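Local coordinates for GCN5-related N-acetyltransferase (Brucella abortus, PDB 7N1L), which probably transfers an acyl group, most likely acetyl from acetyl-CoA, to an amine, as a member of the GNAT family of N-acetyltransferases, at residues Tyr110-His113 with Asp114-Gly117. Residues are numbered along the deposited sequence; the frame is centred on the assembly and turned at random.
Sequences YVHH and DHRG
Asp114 gives its backbone N-H to the imidazole of His112: Asp114 N lies 2.8 Å from His112 ND1, with an N-H...N angle of 160°. ND1 is the acceptor here, and the donor sits somewhat tilted from the ring plane. The imidazole can curl onto the following backbone because His112 CG stands anti to its own backbone N (chi1 -178°). The Asp114 carboxylate runs alongside the ring, its OD2 coming 3.0 Å from His112 CE1.

His115 comes next and closes the turn through its main chain: His115 N donates to His112 O at 3.0 Å, the i to i+3 bond of a type I beta turn. Its imidazole sets an edge toward the face of His112 in an offset edge-to-face pair, centroids 5.5 Å apart, while its ND1 bonds to Lys118 further along. Val111 CG1 packs against His115 O at 3.6 Å.

Arg116 folds back over the turn, its chain bent at chi2 (-66°), and grips Val111 O side-on with two nitrogens. Arg116 NH2 reaches Val111 O at 2.6 Å, almost straight in line with the carbonyl, whereas Arg116 NE meets Val111 O at 2.7 Å from above the carbonyl plane; a weak bond from NE to His112 O adds to the hold. Tyr110 stands with its ring nearly perpendicular to the guanidinium, and Arg116 NH1 makes a long, weak ion pair with Asp150.

The turn leads from strand 101-111 into helix 120-129, the position where GNAT enzymes carry their acetyl-CoA pyrophosphate-binding loop. Val111 and His115 lie against Ile120 of that helix, Tyr110 and His112 touch helix 38-52, and backbone bonds of Tyr110 with Phe88 and of His112 with Val86 tie this end to strand 84-96.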
ATOM      1  N   TYR A 110      -6.288  14.936   3.866  1.00 30.22           N
ATOM      2  CA  TYR A 110      -6.588  16.284   3.406  1.00 29.01           C
ATOM      3  C   TYR A 110      -7.623  16.932   4.315  1.00 32.60           C
ATOM      4  O   TYR A 110      -8.653  16.324   4.629  1.00 32.02           O
ATOM      5  CB  TYR A 110      -7.106  16.273   1.969  1.00 28.35           C
ATOM      6  CG  TYR A 110      -7.364  17.652   1.427  1.00 30.78           C
ATOM      7  CD1 TYR A 110      -6.317  18.466   1.088  1.00 34.28           C
ATOM      8  CD2 TYR A 110      -8.654  18.140   1.250  1.00 32.29           C
ATOM      9  CE1 TYR A 110      -6.522  19.733   0.602  1.00 35.38           C
ATOM     10  CE2 TYR A 110      -8.878  19.403   0.738  1.00 32.24           C
ATOM     11  CZ  TYR A 110      -7.796  20.192   0.416  1.00 35.44           C
ATOM     12  OH  TYR A 110      -7.946  21.466  -0.073  1.00 40.38           O
ATOM     13  N   VAL A 111      -7.369  18.189   4.676  1.00 32.24           N
ATOM     14  CA  VAL A 111      -8.304  19.019   5.429  1.00 31.97           C
ATOM     15  C   VAL A 111      -8.574  20.275   4.614  1.00 33.07           C
ATOM     16  O   VAL A 111      -7.634  20.936   4.151  1.00 34.00           O
ATOM     17  CB  VAL A 111      -7.759  19.389   6.822  1.00 33.37           C
ATOM     18  CG1 VAL A 111      -8.704  20.393   7.528  1.00 33.25           C
ATOM     19  CG2 VAL A 111      -7.548  18.138   7.673  1.00 31.14           C
ATOM     20  N   HIS A 112      -9.855  20.609   4.464  1.00 34.33           N
ATOM     21  CA  HIS A 112     -10.263  21.827   3.772  1.00 35.62           C
ATOM     22  C   HIS A 112      -9.508  23.012   4.346  1.00 35.20           C
ATOM     23  O   HIS A 112      -9.298  23.095   5.552  1.00 35.32           O
ATOM     24  CB  HIS A 112     -11.764  22.004   3.954  1.00 35.70           C
ATOM     25  CG  HIS A 112     -12.343  23.184   3.255  1.00 38.45           C
ATOM     26  ND1 HIS A 112     -12.129  24.479   3.672  1.00 39.89           N
ATOM     27  CD2 HIS A 112     -13.197  23.262   2.209  1.00 42.86           C
ATOM     28  CE1 HIS A 112     -12.790  25.309   2.886  1.00 40.04           C
ATOM     29  NE2 HIS A 112     -13.460  24.595   2.000  1.00 44.35           N
ATOM     30  N   HIS A 113      -9.085  23.925   3.471  1.00 35.41           N
ATOM     31  CA  HIS A 113      -8.194  25.008   3.877  1.00 36.59           C
ATOM     32  C   HIS A 113      -8.839  25.998   4.845  1.00 38.45           C
ATOM     33  O   HIS A 113      -8.114  26.743   5.517  1.00 43.50           O
ATOM     34  CB  HIS A 113      -7.655  25.744   2.645  1.00 39.92           C
ATOM     35  CG  HIS A 113      -8.720  26.267   1.734  1.00 42.61           C
ATOM     36  ND1 HIS A 113      -9.550  25.439   1.007  1.00 39.50           N
ATOM     37  CD2 HIS A 113      -9.090  27.536   1.429  1.00 44.70           C
ATOM     38  CE1 HIS A 113     -10.389  26.173   0.294  1.00 43.12           C
ATOM     39  NE2 HIS A 113     -10.129  27.449   0.531  1.00 48.33           N
ATOM     40  N   ASP A 114     -10.168  26.055   4.922  1.00 38.72           N
ATOM     41  CA  ASP A 114     -10.822  26.926   5.908  1.00 41.55           C
ATOM     42  C   ASP A 114     -10.942  26.275   7.273  1.00 37.50           C
ATOM     43  O   ASP A 114     -11.538  26.864   8.175  1.00 42.96           O
ATOM     44  CB  ASP A 114     -12.221  27.331   5.440  1.00 38.06           C
ATOM     45  CG  ASP A 114     -12.182  28.301   4.297  1.00 42.00           C
ATOM     46  OD1 ASP A 114     -11.252  29.135   4.264  1.00 43.78           O
ATOM     47  OD2 ASP A 114     -13.063  28.207   3.416  1.00 47.56           O
ATOM     48  N   HIS A 115     -10.420  25.072   7.436  1.00 35.10           N
ATOM     49  CA  HIS A 115     -10.569  24.342   8.683  1.00 37.29           C
ATOM     50  C   HIS A 115      -9.226  23.858   9.203  1.00 36.52           C
ATOM     51  O   HIS A 115      -9.174  22.918   9.999  1.00 34.50           O
ATOM     52  CB  HIS A 115     -11.599  23.211   8.516  1.00 38.37           C
ATOM     53  CG  HIS A 115     -12.996  23.736   8.275  1.00 40.74           C
ATOM     54  ND1 HIS A 115     -13.853  24.054   9.309  1.00 37.69           N
ATOM     55  CD2 HIS A 115     -13.653  24.057   7.135  1.00 36.78           C
ATOM     56  CE1 HIS A 115     -14.990  24.521   8.815  1.00 37.78           C
ATOM     57  NE2 HIS A 115     -14.889  24.544   7.499  1.00 40.58           N
ATOM     58  N   ARG A 116      -8.151  24.531   8.791  1.00 35.91           N
ATOM     59  CA  ARG A 116      -6.816  24.295   9.306  1.00 35.99           C
ATOM     60  C   ARG A 116      -6.683  24.863  10.715  1.00 36.35           C
ATOM     61  O   ARG A 116      -7.507  25.680  11.183  1.00 39.13           O
ATOM     62  CB  ARG A 116      -5.772  24.953   8.402  1.00 37.74           C
ATOM     63  CG  ARG A 116      -5.878  24.561   6.943  1.00 39.19           C
ATOM     64  CD  ARG A 116      -5.556  23.127   6.757  1.00 32.93           C
ATOM     65  NE  ARG A 116      -5.918  22.659   5.422  1.00 41.14           N
ATOM     66  CZ  ARG A 116      -5.117  22.647   4.361  1.00 39.01           C
ATOM     67  NH1 ARG A 116      -3.864  23.092   4.422  1.00 39.07           N
ATOM     68  NH2 ARG A 116      -5.587  22.184   3.208  1.00 34.15           N
ATOM     69  N   GLY A 117      -5.620  24.433  11.395  1.00 36.07           N
ATOM     70  CA  GLY A 117      -5.349  24.959  12.722  1.00 36.60           C
ATOM     71  C   GLY A 117      -6.357  24.498  13.749  1.00 37.85           C
ATOM     72  O   GLY A 117      -6.474  25.116  14.810  1.00 38.07           O
TER